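Local coordinates for mandelate racemase / muconate lactonizing enzyme family protein (Agrobacterium tumefaciens, PDB 4DXK) that belongs to the mandelate racemase subgroup of the enolase superfamily and probably acts as a metal-dependent lyase or racemase on a substrate not yet established, at residues I213-H218 with K231-Y236; D243-K246 with S252-R255; E268-R273 with R277-T282; S293-L298 with R302-M307. All coordinates share one frame; numbering follows the deposited sequence.

Contact 1. Residues I213-H218 with K231-Y236; sequences IMVEFH and KALTPY. With NA (sodium ion), chain C; PO4 (phosphate ion), chain B.
The ring of Phe217 meets Leu233 at its edge: methyl CD1 of Leu233 lies near the ring plane, 3.9 Å from Phe217 CZ. One face of the same ring is covered by Val215 CG1, offset toward the rim. Phe217 and Leu233 come from opposite directions, and the far end of the phenyl group meets a single methyl. That methyl also lies near Val215, with Leu233 CD1 4.5 Å from Val215 CG2, a looser fit. A second flat group, the imidazole of His218, carries Glu216 CG over the centre of one face, while water 2 sits at its edge in plane.

This is the first half of a beta-alpha-beta unit of the enolase-type barrel: strand 212-216 ends at the metal, helix 223-232 runs back, and Leu233 sits near its C-terminal end, ahead of strand 240-242. Leu197 of helix 190-207 and His241 of the next strand also pack on Leu233.

On the other side of the strand, Glu216 OE2 binds the sodium ion at 2.2 Å. With CG anti to the backbone N (chi1 165°) and the chain bent at chi2, the carboxylate turns into the site that Glu242 and Glu268 complete. Its other oxygen is gripped twice: Glu216 OE1 accepts from His218 N at 2.9 Å, on the anti side but 31° out of the carboxylate plane, and from water 1 at 2.6 Å. A phosphate, probably from the crystallisation liquor, supplies O1 to the sodium at 2.1 Å, and its O4 takes a weak bond from His218 NE2 at 3.3 Å. His218 ND1 is hydrogen-bonded to Asp177.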
loop_
_atom_site.group_PDB
_atom_site.type_symbol
_atom_site.label_atom_id
_atom_site.label_comp_id
_atom_site.label_asym_id
_atom_site.label_seq_id
_atom_site.Cartn_x
_atom_site.Cartn_y
_atom_site.Cartn_z
ATOM N N ILE A 213 -16.497 0.626 31.325
ATOM C CA ILE A 213 -16.161 2.034 31.476
ATOM C C ILE A 213 -15.786 2.605 30.120
ATOM O O ILE A 213 -14.751 2.246 29.537
ATOM C CB ILE A 213 -14.986 2.274 32.452
ATOM C CG1 ILE A 213 -15.235 1.587 33.798
ATOM C CG2 ILE A 213 -14.765 3.770 32.645
ATOM C CD1 ILE A 213 -14.039 1.652 34.744
ATOM N N MET A 214 -16.638 3.493 29.620
ATOM C CA MET A 214 -16.375 4.227 28.391
ATOM C C MET A 214 -15.625 5.502 28.731
ATOM O O MET A 214 -15.904 6.132 29.755
ATOM C CB MET A 214 -17.691 4.586 27.716
ATOM C CG MET A 214 -18.458 3.379 27.225
ATOM S SD MET A 214 -20.215 3.595 27.475
ATOM C CE MET A 214 -20.824 2.040 26.824
ATOM N N VAL A 215 -14.673 5.888 27.884
ATOM C CA VAL A 215 -13.930 7.115 28.108
ATOM C C VAL A 215 -14.227 8.081 26.986
ATOM O O VAL A 215 -14.066 7.757 25.802
ATOM C CB VAL A 215 -12.432 6.863 28.169
ATOM C CG1 VAL A 215 -11.723 8.132 28.619
ATOM C CG2 VAL A 215 -12.124 5.713 29.117
ATOM N N GLU A 216 -14.671 9.261 27.376
ATOM C CA GLU A 216 -14.947 10.353 26.468
ATOM C C GLU A 216 -13.783 11.337 26.524
ATOM O O GLU A 216 -13.355 11.704 27.619
ATOM C CB GLU A 216 -16.207 11.057 26.963
ATOM C CG GLU A 216 -16.423 12.390 26.354
ATOM C CD GLU A 216 -16.892 12.243 24.947
ATOM O OE1 GLU A 216 -16.049 12.274 24.025
ATOM O OE2 GLU A 216 -18.111 12.047 24.781
ATOM N N PHE A 217 -13.286 11.771 25.367
ATOM C CA PHE A 217 -12.213 12.768 25.303
ATOM C C PHE A 217 -12.623 14.085 24.658
ATOM O O PHE A 217 -11.846 15.039 24.648
ATOM C CB PHE A 217 -11.006 12.211 24.550
ATOM C CG PHE A 217 -10.333 11.065 25.244
ATOM C CD1 PHE A 217 -9.483 11.294 26.321
ATOM C CD2 PHE A 217 -10.549 9.752 24.831
ATOM C CE1 PHE A 217 -8.846 10.244 26.953
ATOM C CE2 PHE A 217 -9.915 8.697 25.472
ATOM C CZ PHE A 217 -9.056 8.947 26.529
ATOM N N HIS A 218 -13.820 14.117 24.083
ATOM C CA HIS A 218 -14.371 15.334 23.478
ATOM C C HIS A 218 -13.451 15.978 22.440
ATOM O O HIS A 218 -13.470 17.193 22.258
ATOM C CB HIS A 218 -14.731 16.348 24.566
ATOM C CG HIS A 218 -15.927 15.957 25.376
ATOM N ND1 HIS A 218 -15.924 15.954 26.754
ATOM C CD2 HIS A 218 -17.164 15.560 24.999
ATOM C CE1 HIS A 218 -17.116 15.584 27.194
ATOM N NE2 HIS A 218 -17.885 15.337 26.148
ATOM N N LYS A 231 -2.303 4.518 26.142
ATOM C CA LYS A 231 -1.440 3.481 26.710
ATOM C C LYS A 231 -1.586 3.402 28.227
ATOM O O LYS A 231 -1.662 2.307 28.804
ATOM C CB LYS A 231 0.022 3.716 26.332
ATOM C CG LYS A 231 0.287 3.579 24.845
ATOM C CD LYS A 231 1.773 3.498 24.527
ATOM C CE LYS A 231 2.504 4.760 24.930
ATOM N NZ LYS A 231 3.990 4.606 24.807
ATOM N N ALA A 232 -1.658 4.559 28.875
ATOM C CA ALA A 232 -1.771 4.611 30.329
ATOM C C ALA A 232 -3.086 4.017 30.839
ATOM O O ALA A 232 -3.183 3.628 32.008
ATOM C CB ALA A 232 -1.614 6.046 30.819
ATOM N N LEU A 233 -4.098 3.953 29.980
ATOM C CA LEU A 233 -5.396 3.419 30.387
ATOM C C LEU A 233 -5.462 1.899 30.353
ATOM O O LEU A 233 -6.438 1.314 30.827
ATOM C CB LEU A 233 -6.515 4.006 29.523
ATOM C CG LEU A 233 -6.902 5.432 29.907
ATOM C CD1 LEU A 233 -7.655 6.118 28.785
ATOM C CD2 LEU A 233 -7.738 5.427 31.184
ATOM N N THR A 234 -4.432 1.263 29.806
ATOM C CA THR A 234 -4.407 -0.191 29.642
ATOM C C THR A 234 -4.825 -1.005 30.886
ATOM O O THR A 234 -5.629 -1.929 30.753
ATOM C CB THR A 234 -3.034 -0.680 29.117
ATOM O OG1 THR A 234 -2.741 -0.025 27.876
ATOM C CG2 THR A 234 -3.034 -2.183 28.897
ATOM N N PRO A 235 -4.314 -0.662 32.089
ATOM C CA PRO A 235 -4.642 -1.517 33.242
ATOM C C PRO A 235 -6.115 -1.492 33.646
ATOM O O PRO A 235 -6.515 -2.310 34.470
ATOM C CB PRO A 235 -3.803 -0.920 34.380
ATOM C CG PRO A 235 -2.723 -0.149 33.716
ATOM C CD PRO A 235 -3.325 0.374 32.445
ATOM N N TYR A 236 -6.908 -0.575 33.103
ATOM C CA TYR A 236 -8.267 -0.386 33.600
ATOM C C TYR A 236 -9.354 -1.022 32.748
ATOM O O TYR A 236 -10.541 -0.869 33.039
ATOM C CB TYR A 236 -8.540 1.095 33.852
ATOM C CG TYR A 236 -7.493 1.689 34.756
ATOM C CD1 TYR A 236 -7.523 1.459 36.125
ATOM C CD2 TYR A 236 -6.442 2.439 34.239
ATOM C CE1 TYR A 236 -6.548 1.979 36.955
ATOM C CE2 TYR A 236 -5.467 2.963 35.061
ATOM C CZ TYR A 236 -5.527 2.730 36.418
ATOM O OH TYR A 236 -4.557 3.250 37.244
HETATM NA NA NA C . -19.455 12.199 23.094
HETATM P P PO4 B . -21.494 12.658 25.517
HETATM O O1 PO4 B . -21.051 11.791 24.349
HETATM O O2 PO4 B . -22.159 13.915 25.007
HETATM O O3 PO4 B . -22.481 11.963 26.414
HETATM O O4 PO4 B . -20.279 13.043 26.339
HETATM O O HOH W 1 -17.560 13.052 22.049
HETATM O O HOH W 2 -19.961 14.417 23.713
#

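Contact 2. Residues D243-K246 with S252-R255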
loop_
_atom_site.group_PDB
_atom_site.type_symbol
_atom_site.label_atom_id
_atom_site.label_comp_id
_atom_site.label_asym_id
_atom_site.label_seq_id
_atom_site.Cartn_x
_atom_site.Cartn_y
_atom_site.Cartn_z
ATOM N N ASP A 243 -13.711 9.852 20.603
ATOM C CA ASP A 243 -13.182 11.123 20.112
ATOM C C ASP A 243 -11.847 11.486 20.768
ATOM O O ASP A 243 -11.696 12.566 21.339
ATOM C CB ASP A 243 -14.235 12.223 20.277
ATOM C CG ASP A 243 -15.402 12.042 19.335
ATOM O OD1 ASP A 243 -15.182 11.479 18.255
ATOM O OD2 ASP A 243 -16.529 12.452 19.665
ATOM N N PRO A 244 -10.855 10.589 20.662
ATOM C CA PRO A 244 -9.575 10.854 21.328
ATOM C C PRO A 244 -8.816 12.043 20.748
ATOM O O PRO A 244 -8.007 12.653 21.458
ATOM C CB PRO A 244 -8.789 9.564 21.089
ATOM C CG PRO A 244 -9.403 8.971 19.840
ATOM C CD PRO A 244 -10.858 9.283 19.972
ATOM N N ILE A 245 -9.057 12.336 19.471
ATOM C CA ILE A 245 -8.466 13.467 18.767
ATOM C C ILE A 245 -9.569 14.119 17.939
ATOM O O ILE A 245 -10.667 13.583 17.839
ATOM C CB ILE A 245 -7.281 13.050 17.848
ATOM C CG1 ILE A 245 -7.761 12.103 16.737
ATOM C CG2 ILE A 245 -6.125 12.439 18.658
ATOM C CD1 ILE A 245 -6.707 11.864 15.657
ATOM N N LYS A 246 -9.283 15.275 17.360
ATOM C CA LYS A 246 -10.221 15.955 16.474
ATOM C C LYS A 246 -10.454 15.092 15.248
ATOM O O LYS A 246 -9.519 14.515 14.697
ATOM C CB LYS A 246 -9.645 17.305 16.043
ATOM C CG LYS A 246 -10.668 18.254 15.443
ATOM C CD LYS A 246 -11.522 18.901 16.504
ATOM C CE LYS A 246 -12.347 20.046 15.922
ATOM N NZ LYS A 246 -13.255 20.557 16.958
ATOM N N SER A 252 -5.145 10.101 10.761
ATOM C CA SER A 252 -4.423 10.091 12.033
ATOM C C SER A 252 -4.873 8.974 12.982
ATOM O O SER A 252 -4.111 8.544 13.852
ATOM C CB SER A 252 -4.551 11.427 12.757
ATOM O OG SER A 252 -3.795 12.433 12.114
ATOM N N LEU A 253 -6.105 8.504 12.822
ATOM C CA LEU A 253 -6.630 7.461 13.706
ATOM C C LEU A 253 -5.880 6.135 13.580
ATOM O O LEU A 253 -5.872 5.341 14.517
ATOM C CB LEU A 253 -8.122 7.240 13.457
ATOM C CG LEU A 253 -9.004 8.439 13.778
ATOM C CD1 LEU A 253 -10.432 8.130 13.394
ATOM C CD2 LEU A 253 -8.920 8.796 15.247
ATOM N N THR A 254 -5.221 5.890 12.453
ATOM C CA THR A 254 -4.517 4.615 12.299
ATOM C C THR A 254 -3.394 4.468 13.321
ATOM O O THR A 254 -3.169 3.393 13.886
ATOM C CB THR A 254 -3.988 4.414 10.869
ATOM O OG1 THR A 254 -2.936 5.347 10.603
ATOM C CG2 THR A 254 -5.111 4.618 9.872
ATOM N N ARG A 255 -2.699 5.557 13.591
ATOM C CA ARG A 255 -1.642 5.494 14.581
ATOM C C ARG A 255 -2.179 5.348 15.988
ATOM O O ARG A 255 -1.585 4.654 16.816
ATOM C CB ARG A 255 -0.766 6.713 14.476
ATOM C CG ARG A 255 -0.043 6.720 13.157
ATOM C CD ARG A 255 0.851 7.888 13.054
ATOM N NE ARG A 255 1.863 7.896 14.103
ATOM C CZ ARG A 255 2.750 8.875 14.215
ATOM N NH1 ARG A 255 2.707 9.879 13.354
ATOM N NH2 ARG A 255 3.658 8.855 15.182
#
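Ile245 reaches across to Ser252 and Leu253 with the end of its longer branch. Its CD1 methyl touches the methylene of the serine, with Ile245 CD1 to Ser252 CB at 3.6 Å, and one methyl of the leucine, with Ile245 CD1 to Leu253 CD2 at 3.8 Å. The methyl is thus set between two consecutive residues where the chain enters helix 253-259. The leucine methyl also lies against the methylene of the same branch, since Leu253 CD2 is 3.8 Å from Ile245 CG1. The two side chains cross obliquely, so that Leu253 meets the flank of the isoleucine branch as well as its end.

The torsions of Ile245 account for this reach. CG1 stands between the backbone N and the carbonyl carbon (chi1 63°), and from there the chain runs on extended to CD1, while CG2 is placed anti to the carbonyl carbon. Ser252 offers only carbon to the isoleucine; its hydroxyl OG is hydrogen-bonded to Arg277 of the second subunit. The backbone of Ile245 is tied down too, its carbonyl O accepting from Ser219 OG.

All three touching residues are buried. The contact closes a short excursion in which the chain leaves strand 240-242, passes through Asp243 and Pro244, and enters helix 253-259, as it does in successive beta-alpha units of a TIM barrel. Ile245 also packs on Ala226 of the preceding helix 223-232, and Leu253 packs on Leu279 of helix 272-281, which sets this contact between the two helices that flank 253-259 in the chain.

Contact 3. Residues E268-R273 with R277-T282; sequences ETLGSR and RDLLET. With NA (sodium ion), chain C.
Leu270 and Leu279 make the apolar part of this contact, methyl to methyl, with Leu270 CD1 4.4 Å from Leu279 CD2. It is a light touch; Leu270 lies in the loop ahead of helix 272-281 and Leu279 within the helix, so one leucine of the loop touches the helix flank.

The hydrogen bonding across the segments is the helix's own. Arg277 N donates to Arg273 O at 2.8 Å, with an N-H...O angle of 157°, an i to i+4 bond of the first turns. Just before it, Ser272 OG donates to Gly271 O at 2.6 Å, in the carbonyl plane and on a lone pair. Near the other end Leu279 O accepts twice, from Thr282 OG1 at 2.7 Å and from the backbone N of Thr282.

Charge is handled along the helix and outward from it. Arg277 is extended from CG to NE and gives NE to Glu281 OE2 at 2.8 Å in a nearly straight salt bridge (178°). The acceptor lies in the guanidinium plane, yet the bond meets the carboxylate from above its own plane. Arg273 pairs with Glu300 of the same chain and with Glu309 of the fourth subunit.

Metal binding belongs to Glu268, whose OE1 holds the sodium ion at 2.3 Å while OE2 accepts from water 2 at 2.6 Å.

The contact joins the loop after strand 264-266 and the N-terminal end of helix 272-281 to the later turns of that same helix, within a beta-alpha-beta unit, with helix 253-259 touching Leu279 and helix 297-310 touching Arg273 and Leu280.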
loop_
_atom_site.group_PDB
_atom_site.type_symbol
_atom_site.label_atom_id
_atom_site.label_comp_id
_atom_site.label_asym_id
_atom_site.label_seq_id
_atom_site.Cartn_x
_atom_site.Cartn_y
_atom_site.Cartn_z
ATOM N N GLU A 268 -19.753 11.289 16.991
ATOM C CA GLU A 268 -20.916 12.170 16.965
ATOM C C GLU A 268 -20.636 13.464 16.192
ATOM O O GLU A 268 -21.567 14.142 15.753
ATOM C CB GLU A 268 -21.340 12.503 18.399
ATOM C CG GLU A 268 -20.322 13.374 19.145
ATOM C CD GLU A 268 -20.568 13.493 20.638
ATOM O OE1 GLU A 268 -20.895 12.473 21.270
ATOM O OE2 GLU A 268 -20.421 14.612 21.185
ATOM N N THR A 269 -19.363 13.816 16.037
ATOM C CA THR A 269 -19.012 15.066 15.350
ATOM C C THR A 269 -18.963 14.962 13.828
ATOM O O THR A 269 -18.827 15.986 13.161
ATOM C CB THR A 269 -17.661 15.665 15.840
ATOM O OG1 THR A 269 -16.563 14.862 15.380
ATOM C CG2 THR A 269 -17.622 15.762 17.357
ATOM N N LEU A 270 -19.070 13.748 13.284
ATOM C CA LEU A 270 -18.985 13.517 11.845
ATOM C C LEU A 270 -20.363 13.522 11.205
ATOM O O LEU A 270 -21.332 13.017 11.791
ATOM C CB LEU A 270 -18.311 12.168 11.553
ATOM C CG LEU A 270 -16.815 12.100 11.860
ATOM C CD1 LEU A 270 -16.321 10.666 11.731
ATOM C CD2 LEU A 270 -16.003 13.025 10.956
ATOM N N GLY A 271 -20.453 14.055 9.992
ATOM C CA GLY A 271 -21.721 14.115 9.285
ATOM C C GLY A 271 -21.723 13.467 7.912
ATOM O O GLY A 271 -20.763 13.601 7.149
ATOM N N SER A 272 -22.823 12.770 7.638
ATOM C CA SER A 272 -23.142 12.137 6.348
ATOM C C SER A 272 -22.441 10.795 6.198
ATOM O O SER A 272 -21.379 10.534 6.783
ATOM C CB SER A 272 -22.826 13.028 5.135
ATOM O OG SER A 272 -21.478 12.862 4.708
ATOM N N ARG A 273 -23.011 9.937 5.371
ATOM C CA ARG A 273 -22.392 8.643 5.199
ATOM C C ARG A 273 -21.003 8.731 4.578
ATOM O O ARG A 273 -20.202 7.813 4.745
ATOM C CB ARG A 273 -23.313 7.707 4.433
ATOM C CG ARG A 273 -23.261 7.853 2.975
ATOM C CD ARG A 273 -24.453 7.100 2.376
ATOM N NE ARG A 273 -25.613 7.982 2.309
ATOM C CZ ARG A 273 -26.537 7.915 1.366
ATOM N NH1 ARG A 273 -26.508 6.940 0.464
ATOM N NH2 ARG A 273 -27.497 8.815 1.348
ATOM N N ARG A 277 -17.784 6.634 5.503
ATOM C CA ARG A 277 -16.940 5.911 4.552
ATOM C C ARG A 277 -15.469 6.229 4.807
ATOM O O ARG A 277 -14.629 5.328 4.881
ATOM C CB ARG A 277 -17.302 6.272 3.111
ATOM C CG ARG A 277 -16.211 5.911 2.095
ATOM C CD ARG A 277 -16.632 6.219 0.662
ATOM N NE ARG A 277 -15.473 6.193 -0.235
ATOM C CZ ARG A 277 -15.386 6.826 -1.400
ATOM N NH1 ARG A 277 -16.400 7.523 -1.873
ATOM N NH2 ARG A 277 -14.258 6.755 -2.094
ATOM N N ASP A 278 -15.156 7.513 4.942
ATOM C CA ASP A 278 -13.781 7.923 5.193
ATOM C C ASP A 278 -13.257 7.270 6.478
ATOM O O ASP A 278 -12.116 6.804 6.530
ATOM C CB ASP A 278 -13.682 9.454 5.310
ATOM C CG ASP A 278 -13.903 10.179 3.983
ATOM O OD1 ASP A 278 -13.970 9.539 2.912
ATOM O OD2 ASP A 278 -13.991 11.426 4.037
ATOM N N LEU A 279 -14.082 7.231 7.522
ATOM C CA LEU A 279 -13.683 6.614 8.778
ATOM C C LEU A 279 -13.411 5.125 8.585
ATOM O O LEU A 279 -12.384 4.598 9.018
ATOM C CB LEU A 279 -14.766 6.832 9.833
ATOM C CG LEU A 279 -14.566 6.145 11.178
ATOM C CD1 LEU A 279 -13.339 6.690 11.882
ATOM C CD2 LEU A 279 -15.806 6.282 12.034
ATOM N N LEU A 280 -14.335 4.431 7.934
ATOM C CA LEU A 280 -14.146 3.002 7.685
ATOM C C LEU A 280 -12.899 2.713 6.844
ATOM O O LEU A 280 -12.183 1.732 7.081
ATOM C CB LEU A 280 -15.401 2.407 7.035
ATOM C CG LEU A 280 -16.671 2.450 7.881
ATOM C CD1 LEU A 280 -17.898 2.075 7.061
ATOM C CD2 LEU A 280 -16.543 1.526 9.085
ATOM N N GLU A 281 -12.618 3.576 5.878
ATOM C CA GLU A 281 -11.462 3.406 5.001
ATOM C C GLU A 281 -10.130 3.547 5.720
ATOM O O GLU A 281 -9.094 3.131 5.184
ATOM C CB GLU A 281 -11.505 4.382 3.809
ATOM C CG GLU A 281 -12.532 4.034 2.737
ATOM C CD GLU A 281 -12.472 4.950 1.516
ATOM O OE1 GLU A 281 -11.703 5.936 1.518
ATOM O OE2 GLU A 281 -13.193 4.675 0.539
ATOM N N THR A 282 -10.121 4.115 6.924
ATOM C CA THR A 282 -8.866 4.221 7.657
ATOM C C THR A 282 -8.362 2.868 8.124
ATOM O O THR A 282 -7.176 2.724 8.391
ATOM C CB THR A 282 -8.971 5.094 8.917
ATOM O OG1 THR A 282 -9.823 4.459 9.879
ATOM C CG2 THR A 282 -9.458 6.501 8.585
HETATM NA NA NA C . -19.455 12.199 23.094
HETATM O O HOH W 2 -19.961 14.417 23.713
HETATM O O HOH W 1 -17.560 13.052 22.049
#

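Contact 4. Residues S293-L298 with R302-M307; sequences SWCGGL and RKIASM
Leu298 and Arg302 are joined by a helical hydrogen bond: Arg302 N donates to Leu298 O at 2.9 Å with an N-H...O angle of 158°. The same oxygen is skirted by the arginine's aliphatic stem. CG of Arg302 lies between the backbone N and the carbonyl carbon (chi1 73°), which brings Arg302 CG to 3.4 Å from Leu298 O before the chain runs on extended to NE. Leu298 O also lies at the edge of the guanidinium, near its plane, and NH2 is hydrogen-bonded to the carbonyl O of Leu107 of the fourth subunit.

The bond belongs to the opening of helix 297-310, which connects strands 287-290 and 315-317 as a beta-alpha-beta crossover of the barrel. Gly296 and Gly297 lead into it with positive phi, at backbone angles where a CB would run into the preceding carbonyl O.

The apolar contact joins the residue ahead of the two glycines to one further along the helix: Cys295 SG stands 4.4 Å from Ile304 CD1, a thiol against a methyl, both buried. Ile304 packs on Phe276 of helix 272-281 as well, and Leu298 lies against Asp88 and Trp92 of helix 79-99.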
loop_
_atom_site.group_PDB
_atom_site.type_symbol
_atom_site.label_atom_id
_atom_site.label_comp_id
_atom_site.label_asym_id
_atom_site.label_seq_id
_atom_site.Cartn_x
_atom_site.Cartn_y
_atom_site.Cartn_z
ATOM N N SER A 293 -29.174 14.052 14.888
ATOM C CA SER A 293 -29.476 15.469 14.673
ATOM C C SER A 293 -28.281 16.285 14.187
ATOM O O SER A 293 -28.419 17.488 13.930
ATOM C CB SER A 293 -30.069 16.113 15.933
ATOM O OG SER A 293 -29.093 16.364 16.927
ATOM N N TRP A 294 -27.116 15.633 14.083
ATOM C CA TRP A 294 -25.875 16.277 13.657
ATOM C C TRP A 294 -25.306 15.649 12.383
ATOM O O TRP A 294 -24.349 16.187 11.833
ATOM C CB TRP A 294 -24.804 16.191 14.757
ATOM C CG TRP A 294 -25.140 16.910 16.031
ATOM C CD1 TRP A 294 -26.126 17.839 16.215
ATOM C CD2 TRP A 294 -24.512 16.732 17.314
ATOM N NE1 TRP A 294 -26.138 18.259 17.523
ATOM C CE2 TRP A 294 -25.156 17.601 18.218
ATOM C CE3 TRP A 294 -23.445 15.951 17.778
ATOM C CZ2 TRP A 294 -24.784 17.697 19.561
ATOM C CZ3 TRP A 294 -23.082 16.041 19.113
ATOM C CH2 TRP A 294 -23.743 16.912 19.985
ATOM N N CYS A 295 -25.861 14.517 11.927
ATOM C CA CYS A 295 -25.206 13.719 10.885
ATOM C C CYS A 295 -25.969 13.632 9.581
ATOM O O CYS A 295 -25.498 12.974 8.653
ATOM C CB CYS A 295 -24.933 12.291 11.386
ATOM S SG CYS A 295 -26.396 11.237 11.466
ATOM N N GLY A 296 -27.151 14.242 9.524
ATOM C CA GLY A 296 -28.012 14.120 8.355
ATOM C C GLY A 296 -29.331 13.402 8.616
ATOM O O GLY A 296 -29.999 12.954 7.678
ATOM N N GLY A 297 -29.699 13.251 9.879
ATOM C CA GLY A 297 -31.009 12.725 10.228
ATOM C C GLY A 297 -31.040 11.219 10.343
ATOM O O GLY A 297 -30.016 10.534 10.215
ATOM N N LEU A 298 -32.235 10.694 10.573
ATOM C CA LEU A 298 -32.434 9.255 10.526
ATOM C C LEU A 298 -32.085 8.715 9.142
ATOM O O LEU A 298 -31.643 7.577 9.015
ATOM C CB LEU A 298 -33.880 8.896 10.879
ATOM C CG LEU A 298 -34.218 8.942 12.366
ATOM C CD1 LEU A 298 -35.726 8.972 12.594
ATOM C CD2 LEU A 298 -33.600 7.767 13.105
ATOM N N ARG A 302 -29.445 5.740 9.331
ATOM C CA ARG A 302 -29.818 4.357 9.078
ATOM C C ARG A 302 -28.856 3.723 8.071
ATOM O O ARG A 302 -28.566 2.523 8.129
ATOM C CB ARG A 302 -31.293 4.242 8.626
ATOM C CG ARG A 302 -31.601 4.706 7.215
ATOM C CD ARG A 302 -33.089 4.980 7.059
ATOM N NE ARG A 302 -33.509 5.330 5.711
ATOM C CZ ARG A 302 -34.295 4.570 4.957
ATOM N NH1 ARG A 302 -34.709 3.382 5.392
ATOM N NH2 ARG A 302 -34.658 4.994 3.756
ATOM N N LYS A 303 -28.378 4.526 7.133
ATOM C CA LYS A 303 -27.478 4.042 6.097
ATOM C C LYS A 303 -26.065 3.883 6.662
ATOM O O LYS A 303 -25.347 2.949 6.302
ATOM C CB LYS A 303 -27.520 4.991 4.896
ATOM C CG LYS A 303 -28.920 5.065 4.287
ATOM C CD LYS A 303 -29.106 6.202 3.299
ATOM C CE LYS A 303 -30.595 6.347 2.972
ATOM N NZ LYS A 303 -30.822 7.467 2.016
ATOM N N ILE A 304 -25.661 4.792 7.542
ATOM C CA ILE A 304 -24.390 4.638 8.249
ATOM C C ILE A 304 -24.379 3.341 9.053
ATOM O O ILE A 304 -23.395 2.592 9.048
ATOM C CB ILE A 304 -24.120 5.851 9.164
ATOM C CG1 ILE A 304 -23.839 7.100 8.319
ATOM C CG2 ILE A 304 -22.957 5.573 10.110
ATOM C CD1 ILE A 304 -24.088 8.411 9.043
ATOM N N ALA A 305 -25.485 3.057 9.725
ATOM C CA ALA A 305 -25.563 1.844 10.529
ATOM C C ALA A 305 -25.405 0.568 9.705
ATOM O O ALA A 305 -24.665 -0.342 10.088
ATOM C CB ALA A 305 -26.861 1.808 11.319
ATOM N N SER A 306 -26.099 0.483 8.575
ATOM C CA SER A 306 -26.034 -0.743 7.781
ATOM C C SER A 306 -24.667 -0.922 7.129
ATOM O O SER A 306 -24.226 -2.051 6.909
ATOM C CB SER A 306 -27.157 -0.804 6.734
ATOM O OG SER A 306 -27.089 0.270 5.810
ATOM N N MET A 307 -24.003 0.191 6.830
ATOM C CA MET A 307 -22.643 0.168 6.300
ATOM C C MET A 307 -21.635 -0.229 7.392
ATOM O O MET A 307 -20.699 -0.988 7.125
ATOM C CB MET A 307 -22.301 1.523 5.671
ATOM C CG MET A 307 -20.893 1.616 5.080
ATOM S SD MET A 307 -20.510 3.214 4.326
ATOM C CE MET A 307 -22.143 3.975 4.370
#

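In the fold
The four contacts follow one another along the chain through consecutive beta-alpha units of the barrel. Contact 1 and contact 3 share the sodium ion and both its waters, although their centres are 22 Å apart: Glu216 comes from one and Glu268 from the other, with Glu242 just ahead of contact 2. Contacts 1 and 2 touch where Phe217 CB lies 3.3 Å from Asp243 O. Contact 2 meets contact 3 where Asp243 OD2 lies 3.9 Å from Glu268 CG. Contacts 3 and 4, about 10 Å between centres, are tied by a probable hydrogen bond from Ser272 N to Cys295 O at 2.9 Å, and Trp294 packs on Glu268, next to the metal site.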